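Local coordinates for protein DNA ligase (Aquifex aeolicus, PDB 3QWU) that binds adenosine and calcium and is probably an ATP-dependent nucleic acid ligase of the nucleotidyltransferase type, at residues Y54-L67 and V217-I231. Numbering follows the deposited sequence.
Sequences YPHIGRIFLLETGL and VFKEDSERNKRAKYI. With ADN (adenosine), chain C.
Gly58 and Lys229 join two parallel strand pieces: Lys229 N donates to Gly58 O (2.8 Å), and Ile60 N returns a bond to Lys229 O (3.2 Å). Farther along, waters take over, one linking Ile60 O to Ile231 N, another Phe61 O to the Tyr230 hydroxyl, while the edge of the Tyr230 ring faces both carbonyl oxygens. On the side of the strands facing helix 63-70, apolar side chains close round Phe218. Leu67 CD2 stands over the ring centre, 3.6 Å from the Phe218 centroid and 1° off the normal, a CH-pi contact; Leu63 CD1 reaches Phe218 CZ at 3.6 Å, and Ile60 CD1 approaches Phe218 CE2. With CG anti to the carbonyl carbon (chi1 -57°), the phenylalanine ring is directed from its strand at helix 63-70. Were Phe218 cut back to an alanine, the Leu67 methyl would probably lose the ring face it rests on, and a gap would be likely to open between helix and sheet. On the adenosine side, Ile57 CG2 packs on Ala228 CA (3.6 Å), while Ile57 CD1 touches both Val217 CG1 and the adenine, 3.9 Å from adenosine C2. Lys229 brings its aliphatic CE to 3.2 Å from Ile57 O and also near adenosine O5'. Tyr54 OH and Arg227 NH1 both turn to Asp158, which also pairs with Lys219; Lys219 NZ, on a chain extended beyond CG, donates to adenosine N1 (2.9 Å). Arg59 and Ile60 also pair with an antiparallel strand of the second subunit, carrying the sheet across the interface. Within this chain strand 58-60 is outermost in a mixed sheet lining the adenosine pocket, consistent with the adenylation domain of the ATP-grasp-like nucleotidyltransferase ligases.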
ATOM      1  N   TYR A  54      -9.614  15.537  20.161  1.00 40.61           N
ATOM      2  CA  TYR A  54      -8.385  16.259  19.805  1.00 40.76           C
ATOM      3  C   TYR A  54      -8.394  16.320  18.317  1.00 41.68           C
ATOM      4  O   TYR A  54      -8.627  15.306  17.687  1.00 41.22           O
ATOM      5  CB  TYR A  54      -7.108  15.568  20.297  1.00 39.36           C
ATOM      6  CG  TYR A  54      -5.940  16.495  20.267  1.00 36.80           C
ATOM      7  CD1 TYR A  54      -5.026  16.462  19.231  1.00 37.19           C
ATOM      8  CD2 TYR A  54      -5.745  17.389  21.264  1.00 36.77           C
ATOM      9  CE1 TYR A  54      -3.933  17.326  19.193  1.00 36.14           C
ATOM     10  CE2 TYR A  54      -4.643  18.238  21.257  1.00 37.96           C
ATOM     11  CZ  TYR A  54      -3.765  18.216  20.203  1.00 36.19           C
ATOM     12  OH  TYR A  54      -2.705  19.048  20.217  1.00 36.13           O
ATOM     13  N   PRO A  55      -8.248  17.523  17.748  1.00 43.95           N
ATOM     14  CA  PRO A  55      -8.403  17.747  16.321  1.00 45.45           C
ATOM     15  C   PRO A  55      -7.148  17.331  15.519  1.00 45.51           C
ATOM     16  O   PRO A  55      -6.049  17.254  16.075  1.00 45.21           O
ATOM     17  CB  PRO A  55      -8.662  19.255  16.247  1.00 46.46           C
ATOM     18  CG  PRO A  55      -7.896  19.805  17.361  1.00 45.75           C
ATOM     19  CD  PRO A  55      -7.915  18.762  18.462  1.00 44.24           C
ATOM     20  N   HIS A  56      -7.345  17.021  14.238  1.00 47.19           N
ATOM     21  CA  HIS A  56      -6.300  16.495  13.361  1.00 47.86           C
ATOM     22  C   HIS A  56      -5.238  17.562  13.120  1.00 46.52           C
ATOM     23  O   HIS A  56      -5.572  18.696  12.797  1.00 47.36           O
ATOM     24  CB  HIS A  56      -6.909  16.014  12.016  1.00 49.62           C
ATOM     25  CG  HIS A  56      -7.810  14.810  12.148  1.00 56.59           C
ATOM     26  ND1 HIS A  56      -7.353  13.569  12.568  1.00 59.45           N
ATOM     27  CD2 HIS A  56      -9.148  14.662  11.937  1.00 63.49           C
ATOM     28  CE1 HIS A  56      -8.365  12.715  12.618  1.00 59.52           C
ATOM     29  NE2 HIS A  56      -9.464  13.350  12.239  1.00 64.69           N
ATOM     30  N   ILE A  57      -3.965  17.215  13.284  1.00 44.02           N
ATOM     31  CA  ILE A  57      -2.886  18.123  12.859  1.00 42.80           C
ATOM     32  C   ILE A  57      -2.376  17.732  11.461  1.00 41.33           C
ATOM     33  O   ILE A  57      -1.994  16.608  11.227  1.00 40.40           O
ATOM     34  CB  ILE A  57      -1.698  18.079  13.840  1.00 42.21           C
ATOM     35  CG1 ILE A  57      -2.208  18.158  15.277  1.00 42.92           C
ATOM     36  CG2 ILE A  57      -0.649  19.143  13.455  1.00 41.55           C
ATOM     37  CD1 ILE A  57      -1.123  18.362  16.350  1.00 42.73           C
ATOM     38  N   GLY A  58      -2.357  18.654  10.528  1.00 40.99           N
ATOM     39  CA  GLY A  58      -1.759  18.390   9.230  1.00 40.53           C
ATOM     40  C   GLY A  58      -0.235  18.259   9.272  1.00 39.34           C
ATOM     41  O   GLY A  58       0.442  18.701  10.219  1.00 40.34           O
ATOM     42  N   ARG A  59       0.279  17.633   8.232  1.00 38.11           N
ATOM     43  CA  ARG A  59       1.657  17.299   8.080  1.00 37.30           C
ATOM     44  C   ARG A  59       2.166  18.127   6.924  1.00 35.92           C
ATOM     45  O   ARG A  59       1.543  18.142   5.888  1.00 34.97           O
ATOM     46  CB  ARG A  59       1.750  15.796   7.736  1.00 38.40           C
ATOM     47  CG  ARG A  59       3.018  15.056   8.225  1.00 41.11           C
ATOM     48  CD  ARG A  59       2.932  13.496   8.165  1.00 43.85           C
ATOM     49  NE  ARG A  59       2.739  12.792   9.464  1.00 46.55           N
ATOM     50  CZ  ARG A  59       1.617  12.108   9.794  1.00 53.06           C
ATOM     51  NH1 ARG A  59       1.535  11.490  10.967  1.00 53.53           N
ATOM     52  NH2 ARG A  59       0.538  12.029   8.970  1.00 55.72           N
ATOM     53  N   ILE A  60       3.277  18.833   7.106  1.00 34.05           N
ATOM     54  CA  ILE A  60       4.036  19.348   5.975  1.00 33.51           C
ATOM     55  C   ILE A  60       5.167  18.380   5.654  1.00 32.61           C
ATOM     56  O   ILE A  60       5.772  17.731   6.564  1.00 31.81           O
ATOM     57  CB  ILE A  60       4.660  20.772   6.174  1.00 33.77           C
ATOM     58  CG1 ILE A  60       5.364  20.928   7.513  1.00 34.11           C
ATOM     59  CG2 ILE A  60       3.622  21.818   6.037  1.00 34.84           C
ATOM     60  CD1 ILE A  60       5.940  22.360   7.794  1.00 31.93           C
ATOM     61  N   PHE A  61       5.489  18.319   4.363  1.00 32.70           N
ATOM     62  CA  PHE A  61       6.512  17.406   3.831  1.00 31.50           C
ATOM     63  C   PHE A  61       7.786  18.163   3.492  1.00 31.95           C
ATOM     64  O   PHE A  61       8.865  17.552   3.410  1.00 32.38           O
ATOM     65  CB  PHE A  61       6.002  16.702   2.575  1.00 31.66           C
ATOM     66  CG  PHE A  61       4.991  15.580   2.835  1.00 31.68           C
ATOM     67  CD1 PHE A  61       3.834  15.793   3.602  1.00 30.46           C
ATOM     68  CD2 PHE A  61       5.179  14.328   2.235  1.00 30.28           C
ATOM     69  CE1 PHE A  61       2.908  14.741   3.824  1.00 30.58           C
ATOM     70  CE2 PHE A  61       4.271  13.271   2.433  1.00 30.09           C
ATOM     71  CZ  PHE A  61       3.120  13.486   3.231  1.00 30.97           C
ATOM     72  N   LEU A  62       7.673  19.473   3.269  1.00 32.55           N
ATOM     73  CA  LEU A  62       8.851  20.313   2.963  1.00 33.87           C
ATOM     74  C   LEU A  62       8.938  21.244   4.123  1.00 33.87           C
ATOM     75  O   LEU A  62       7.970  21.904   4.471  1.00 34.24           O
ATOM     76  CB  LEU A  62       8.709  21.076   1.639  1.00 34.11           C
ATOM     77  CG  LEU A  62       8.984  20.256   0.373  1.00 36.30           C
ATOM     78  CD1 LEU A  62       8.722  21.040  -0.933  1.00 35.28           C
ATOM     79  CD2 LEU A  62      10.419  19.748   0.378  1.00 35.75           C
ATOM     80  N   LEU A  63      10.058  21.229   4.813  1.00 34.62           N
ATOM     81  CA  LEU A  63      10.149  22.001   6.052  1.00 35.26           C
ATOM     82  C   LEU A  63      10.140  23.491   5.689  1.00 36.37           C
ATOM     83  O   LEU A  63       9.338  24.262   6.203  1.00 36.61           O
ATOM     84  CB  LEU A  63      11.403  21.603   6.840  1.00 34.65           C
ATOM     85  CG  LEU A  63      11.700  22.207   8.201  1.00 36.35           C
ATOM     86  CD1 LEU A  63      10.523  22.144   9.153  1.00 33.76           C
ATOM     87  CD2 LEU A  63      12.903  21.409   8.783  1.00 37.02           C
ATOM     88  N   GLU A  64      11.013  23.897   4.785  1.00 37.39           N
ATOM     89  CA  GLU A  64      11.192  25.329   4.536  1.00 38.86           C
ATOM     90  C   GLU A  64       9.969  25.968   3.853  1.00 39.86           C
ATOM     91  O   GLU A  64       9.410  26.999   4.338  1.00 41.21           O
ATOM     92  CB  GLU A  64      12.415  25.582   3.676  1.00 39.46           C
ATOM     93  CG  GLU A  64      12.534  27.097   3.351  1.00 42.75           C
ATOM     94  CD  GLU A  64      13.919  27.533   2.925  1.00 45.00           C
ATOM     95  OE1 GLU A  64      14.812  26.683   2.745  1.00 46.32           O
ATOM     96  OE2 GLU A  64      14.103  28.746   2.719  1.00 49.05           O
ATOM     97  N   THR A  65       9.558  25.379   2.731  1.00 39.02           N
ATOM     98  CA  THR A  65       8.406  25.874   2.006  1.00 39.70           C
ATOM     99  C   THR A  65       7.115  25.639   2.773  1.00 39.28           C
ATOM    100  O   THR A  65       6.183  26.348   2.573  1.00 39.93           O
ATOM    101  CB  THR A  65       8.329  25.197   0.646  1.00 40.56           C
ATOM    102  OG1 THR A  65       9.615  25.309   0.027  1.00 43.45           O
ATOM    103  CG2 THR A  65       7.307  25.834  -0.230  1.00 40.35           C
ATOM    104  N   GLY A  66       7.045  24.637   3.645  1.00 37.68           N
ATOM    105  CA  GLY A  66       5.840  24.411   4.417  1.00 37.34           C
ATOM    106  C   GLY A  66       5.639  25.480   5.480  1.00 38.51           C
ATOM    107  O   GLY A  66       4.537  26.031   5.647  1.00 37.78           O
ATOM    108  N   LEU A  67       6.719  25.774   6.196  1.00 38.61           N
ATOM    109  CA  LEU A  67       6.688  26.779   7.240  1.00 39.96           C
ATOM    110  C   LEU A  67       6.359  28.150   6.663  1.00 42.01           C
ATOM    111  O   LEU A  67       5.514  28.856   7.166  1.00 43.37           O
ATOM    112  CB  LEU A  67       8.032  26.825   7.952  1.00 39.69           C
ATOM    113  CG  LEU A  67       8.333  25.657   8.879  1.00 37.55           C
ATOM    114  CD1 LEU A  67       9.583  26.000   9.676  1.00 36.34           C
ATOM    115  CD2 LEU A  67       7.135  25.408   9.748  1.00 34.75           C
ATOM    116  N   VAL A 217       5.955  19.639  16.577  1.00 30.64           N
ATOM    117  CA  VAL A 217       4.682  20.303  16.205  1.00 30.26           C
ATOM    118  C   VAL A 217       4.834  21.802  16.213  1.00 30.44           C
ATOM    119  O   VAL A 217       5.321  22.362  17.159  1.00 29.73           O
ATOM    120  CB  VAL A 217       3.538  19.956  17.180  1.00 30.49           C
ATOM    121  CG1 VAL A 217       2.207  20.535  16.689  1.00 28.09           C
ATOM    122  CG2 VAL A 217       3.422  18.476  17.326  1.00 30.04           C
ATOM    123  N   PHE A 218       4.403  22.457  15.143  1.00 31.43           N
ATOM    124  CA  PHE A 218       4.475  23.902  15.044  1.00 31.87           C
ATOM    125  C   PHE A 218       3.117  24.489  15.437  1.00 32.21           C
ATOM    126  O   PHE A 218       2.098  23.974  14.998  1.00 31.64           O
ATOM    127  CB  PHE A 218       4.808  24.297  13.610  1.00 32.55           C
ATOM    128  CG  PHE A 218       6.085  23.690  13.090  1.00 33.21           C
ATOM    129  CD1 PHE A 218       7.299  24.223  13.442  1.00 34.61           C
ATOM    130  CD2 PHE A 218       6.056  22.620  12.204  1.00 32.92           C
ATOM    131  CE1 PHE A 218       8.480  23.726  12.956  1.00 34.81           C
ATOM    132  CE2 PHE A 218       7.220  22.101  11.729  1.00 34.32           C
ATOM    133  CZ  PHE A 218       8.467  22.676  12.118  1.00 35.33           C
ATOM    134  N   LYS A 219       3.115  25.537  16.272  1.00 33.51           N
ATOM    135  CA  LYS A 219       1.861  26.156  16.828  1.00 35.38           C
ATOM    136  C   LYS A 219       1.843  27.672  16.723  1.00 37.18           C
ATOM    137  O   LYS A 219       2.564  28.356  17.432  1.00 37.47           O
ATOM    138  CB  LYS A 219       1.640  25.765  18.282  1.00 34.94           C
ATOM    139  CG  LYS A 219       1.753  24.265  18.470  1.00 36.10           C
ATOM    140  CD  LYS A 219       1.246  23.700  19.789  1.00 37.03           C
ATOM    141  CE  LYS A 219       1.440  22.149  19.799  1.00 35.08           C
ATOM    142  NZ  LYS A 219       1.093  21.486  21.116  1.00 38.11           N
ATOM    143  N   GLU A 220       1.012  28.167  15.811  1.00 38.87           N
ATOM    144  CA  GLU A 220       0.919  29.587  15.519  1.00 40.83           C
ATOM    145  C   GLU A 220       0.494  30.359  16.747  1.00 41.22           C
ATOM    146  O   GLU A 220      -0.435  29.996  17.445  1.00 40.84           O
ATOM    147  CB  GLU A 220      -0.027  29.880  14.344  1.00 41.21           C
ATOM    148  CG  GLU A 220       0.210  31.267  13.690  1.00 42.93           C
ATOM    149  CD  GLU A 220      -0.682  31.456  12.475  1.00 43.41           C
ATOM    150  OE1 GLU A 220      -1.861  31.758  12.666  1.00 45.60           O
ATOM    151  OE2 GLU A 220      -0.238  31.231  11.338  1.00 41.39           O
ATOM    152  N   ASP A 221       1.227  31.425  17.013  1.00 42.87           N
ATOM    153  CA  ASP A 221       1.043  32.210  18.220  1.00 43.65           C
ATOM    154  C   ASP A 221      -0.035  33.211  17.843  1.00 44.66           C
ATOM    155  O   ASP A 221       0.238  34.342  17.545  1.00 46.32           O
ATOM    156  CB  ASP A 221       2.372  32.879  18.557  1.00 44.01           C
ATOM    157  CG  ASP A 221       2.338  33.665  19.866  1.00 48.39           C
ATOM    158  OD1 ASP A 221       1.724  33.183  20.844  1.00 48.81           O
ATOM    159  OD2 ASP A 221       2.978  34.750  19.907  1.00 49.91           O
ATOM    160  N   SER A 222      -1.274  32.765  17.771  1.00 44.35           N
ATOM    161  CA  SER A 222      -2.291  33.595  17.234  1.00 45.68           C
ATOM    162  C   SER A 222      -3.657  33.116  17.617  1.00 45.63           C
ATOM    163  O   SER A 222      -3.775  32.092  18.232  1.00 44.66           O
ATOM    164  CB  SER A 222      -2.171  33.575  15.726  1.00 45.87           C
ATOM    165  OG  SER A 222      -2.528  32.290  15.261  1.00 46.84           O
ATOM    166  N   GLU A 223      -4.679  33.892  17.240  1.00 47.54           N
ATOM    167  CA  GLU A 223      -6.067  33.493  17.491  0.60 48.39           C
ATOM    168  C   GLU A 223      -6.470  32.211  16.750  1.00 46.99           C
ATOM    169  O   GLU A 223      -7.016  31.307  17.337  1.00 45.87           O
ATOM    170  CB  GLU A 223      -7.063  34.628  17.181  0.60 50.19           C
ATOM    171  CG  GLU A 223      -7.446  35.475  18.400  0.60 52.83           C
ATOM    172  CD  GLU A 223      -8.070  34.671  19.538  0.60 55.08           C
ATOM    173  OE1 GLU A 223      -8.869  33.741  19.256  0.60 56.17           O
ATOM    174  OE2 GLU A 223      -7.768  34.982  20.721  0.60 55.36           O
ATOM    175  N   ARG A 224      -6.213  32.118  15.479  1.00 47.66           N
ATOM    176  CA  ARG A 224      -6.606  30.902  14.798  1.00 48.11           C
ATOM    177  C   ARG A 224      -5.712  29.721  15.247  1.00 46.17           C
ATOM    178  O   ARG A 224      -6.123  28.570  15.207  1.00 44.96           O
ATOM    179  CB  ARG A 224      -6.618  31.111  13.285  1.00 49.47           C
ATOM    180  CG  ARG A 224      -5.253  31.329  12.683  1.00 49.97           C
ATOM    181  CD  ARG A 224      -5.283  31.110  11.205  1.00 49.80           C
ATOM    182  NE  ARG A 224      -3.926  31.033  10.692  1.00 51.51           N
ATOM    183  CZ  ARG A 224      -3.606  31.022   9.404  1.00 53.46           C
ATOM    184  NH1 ARG A 224      -2.319  30.927   9.052  1.00 53.03           N
ATOM    185  NH2 ARG A 224      -4.557  31.094   8.471  1.00 53.23           N
ATOM    186  N   ASN A 225      -4.514  30.028  15.742  1.00 45.90           N
ATOM    187  CA  ASN A 225      -3.653  29.042  16.401  1.00 44.18           C
ATOM    188  C   ASN A 225      -3.404  27.780  15.545  1.00 43.65           C
ATOM    189  O   ASN A 225      -3.532  26.655  16.012  1.00 43.18           O
ATOM    190  CB  ASN A 225      -4.278  28.681  17.757  1.00 44.11           C
ATOM    191  CG  ASN A 225      -3.375  27.812  18.630  1.00 41.56           C
ATOM    192  OD1 ASN A 225      -3.875  27.044  19.422  1.00 44.94           O
ATOM    193  ND2 ASN A 225      -2.072  27.940  18.490  1.00 35.66           N
ATOM    194  N   LYS A 226      -3.055  27.998  14.289  1.00 43.66           N
ATOM    195  CA  LYS A 226      -2.944  26.932  13.345  1.00 43.68           C
ATOM    196  C   LYS A 226      -1.743  26.078  13.757  1.00 42.37           C
ATOM    197  O   LYS A 226      -0.714  26.590  14.271  1.00 41.87           O
ATOM    198  CB  LYS A 226      -2.834  27.500  11.926  1.00 44.32           C
ATOM    199  CG  LYS A 226      -2.330  26.557  10.802  1.00 46.05           C
ATOM    200  CD  LYS A 226      -3.261  26.620   9.546  1.00 48.73           C
ATOM    201  CE  LYS A 226      -2.552  26.474   8.233  1.00 47.53           C
ATOM    202  NZ  LYS A 226      -2.186  27.752   7.573  1.00 44.58           N
ATOM    203  N   ARG A 227      -1.926  24.770  13.578  1.00 40.86           N
ATOM    204  CA  ARG A 227      -0.908  23.777  13.882  1.00 39.53           C
ATOM    205  C   ARG A 227      -0.460  23.007  12.657  1.00 38.07           C
ATOM    206  O   ARG A 227      -1.217  22.852  11.684  1.00 36.88           O
ATOM    207  CB  ARG A 227      -1.471  22.768  14.870  1.00 39.55           C
ATOM    208  CG  ARG A 227      -1.564  23.280  16.254  1.00 39.93           C
ATOM    209  CD  ARG A 227      -2.997  23.449  16.749  1.00 40.87           C
ATOM    210  NE  ARG A 227      -2.857  24.180  17.994  1.00 44.78           N
ATOM    211  CZ  ARG A 227      -2.473  23.634  19.151  1.00 47.49           C
ATOM    212  NH1 ARG A 227      -2.294  22.308  19.274  1.00 47.98           N
ATOM    213  NH2 ARG A 227      -2.304  24.420  20.206  1.00 48.04           N
ATOM    214  N   ALA A 228       0.765  22.492  12.742  1.00 37.07           N
ATOM    215  CA  ALA A 228       1.345  21.623  11.696  1.00 36.50           C
ATOM    216  C   ALA A 228       2.467  20.798  12.262  1.00 35.83           C
ATOM    217  O   ALA A 228       3.173  21.242  13.123  1.00 36.50           O
ATOM    218  CB  ALA A 228       1.832  22.429  10.513  1.00 36.89           C
ATOM    219  N   LYS A 229       2.646  19.581  11.768  1.00 36.11           N
ATOM    220  CA  LYS A 229       3.682  18.701  12.305  1.00 35.37           C
ATOM    221  C   LYS A 229       4.647  18.241  11.209  1.00 34.67           C
ATOM    222  O   LYS A 229       4.278  18.147  10.018  1.00 36.67           O
ATOM    223  CB  LYS A 229       3.062  17.494  13.000  1.00 34.80           C
ATOM    224  CG  LYS A 229       2.206  16.588  12.101  1.00 37.84           C
ATOM    225  CD  LYS A 229       1.768  15.311  12.906  1.00 40.41           C
ATOM    226  CE  LYS A 229       0.348  14.838  12.571  1.00 42.71           C
ATOM    227  NZ  LYS A 229       0.161  14.136  11.271  1.00 40.92           N
ATOM    228  N   TYR A 230       5.868  17.957  11.615  1.00 32.15           N
ATOM    229  CA  TYR A 230       6.872  17.462  10.706  1.00 31.47           C
ATOM    230  C   TYR A 230       7.636  16.342  11.415  1.00 31.23           C
ATOM    231  O   TYR A 230       7.973  16.483  12.609  1.00 29.50           O
ATOM    232  CB  TYR A 230       7.779  18.605  10.281  1.00 31.41           C
ATOM    233  CG  TYR A 230       8.873  18.185   9.382  1.00 31.27           C
ATOM    234  CD1 TYR A 230      10.134  17.847   9.886  1.00 31.13           C
ATOM    235  CD2 TYR A 230       8.664  18.115   7.993  1.00 32.05           C
ATOM    236  CE1 TYR A 230      11.184  17.443   9.007  1.00 32.26           C
ATOM    237  CE2 TYR A 230       9.662  17.716   7.114  1.00 30.88           C
ATOM    238  CZ  TYR A 230      10.931  17.368   7.613  1.00 33.29           C
ATOM    239  OH  TYR A 230      11.903  16.944   6.712  1.00 33.84           O
ATOM    240  N   ILE A 231       7.877  15.235  10.674  1.00 30.53           N
ATOM    241  CA  ILE A 231       8.443  13.978  11.208  1.00 30.13           C
ATOM    242  C   ILE A 231       9.886  13.778  10.687  1.00 29.31           C
ATOM    243  O   ILE A 231      10.219  14.119   9.547  1.00 28.74           O
ATOM    244  CB  ILE A 231       7.532  12.781  10.810  1.00 29.92           C
ATOM    245  CG1 ILE A 231       6.041  13.190  11.043  1.00 35.52           C
ATOM    246  CG2 ILE A 231       7.866  11.444  11.559  1.00 28.93           C
ATOM    247  CD1 ILE A 231       5.403  13.216  12.524  1.00 31.90           C
TER
HETATM  248  O5' ADN C 501      -1.763  14.185  15.540  1.00 52.75           O
HETATM  249  C5' ADN C 501      -0.514  14.432  16.187  1.00 45.58           C
HETATM  250  C4' ADN C 501      -0.423  13.595  17.457  1.00 45.03           C
HETATM  251  O4' ADN C 501       0.911  13.662  18.048  1.00 43.57           O
HETATM  252  C3' ADN C 501      -1.381  14.116  18.519  1.00 44.17           C
HETATM  253  O3' ADN C 501      -2.688  13.548  18.482  1.00 45.67           O
HETATM  254  C2' ADN C 501      -0.660  13.834  19.833  1.00 42.47           C
HETATM  255  O2' ADN C 501      -1.180  12.673  20.458  1.00 41.05           O
HETATM  256  C1' ADN C 501       0.812  13.622  19.487  1.00 41.97           C
HETATM  257  N9  ADN C 501       1.710  14.653  20.032  1.00 40.32           N
HETATM  258  C8  ADN C 501       2.931  14.384  20.550  1.00 41.58           C
HETATM  259  N7  ADN C 501       3.564  15.503  20.977  1.00 38.64           N
HETATM  260  C5  ADN C 501       2.714  16.521  20.683  1.00 37.66           C
HETATM  261  C6  ADN C 501       2.781  17.978  20.830  1.00 39.30           C
HETATM  262  N6  ADN C 501       3.901  18.505  21.400  1.00 37.84           N
HETATM  263  N1  ADN C 501       1.696  18.722  20.449  1.00 40.76           N
HETATM  264  C2  ADN C 501       0.606  18.132  19.879  1.00 40.06           C
HETATM  265  N3  ADN C 501       0.500  16.787  19.681  1.00 37.59           N
HETATM  266  C4  ADN C 501       1.497  15.964  20.073  1.00 38.96           C
HETATM  267  O   HOH W   1       6.195  15.384   8.003  1.00 25.22           O
HETATM  268  O   HOH W   2      11.330  17.757   4.194  1.00 30.43           O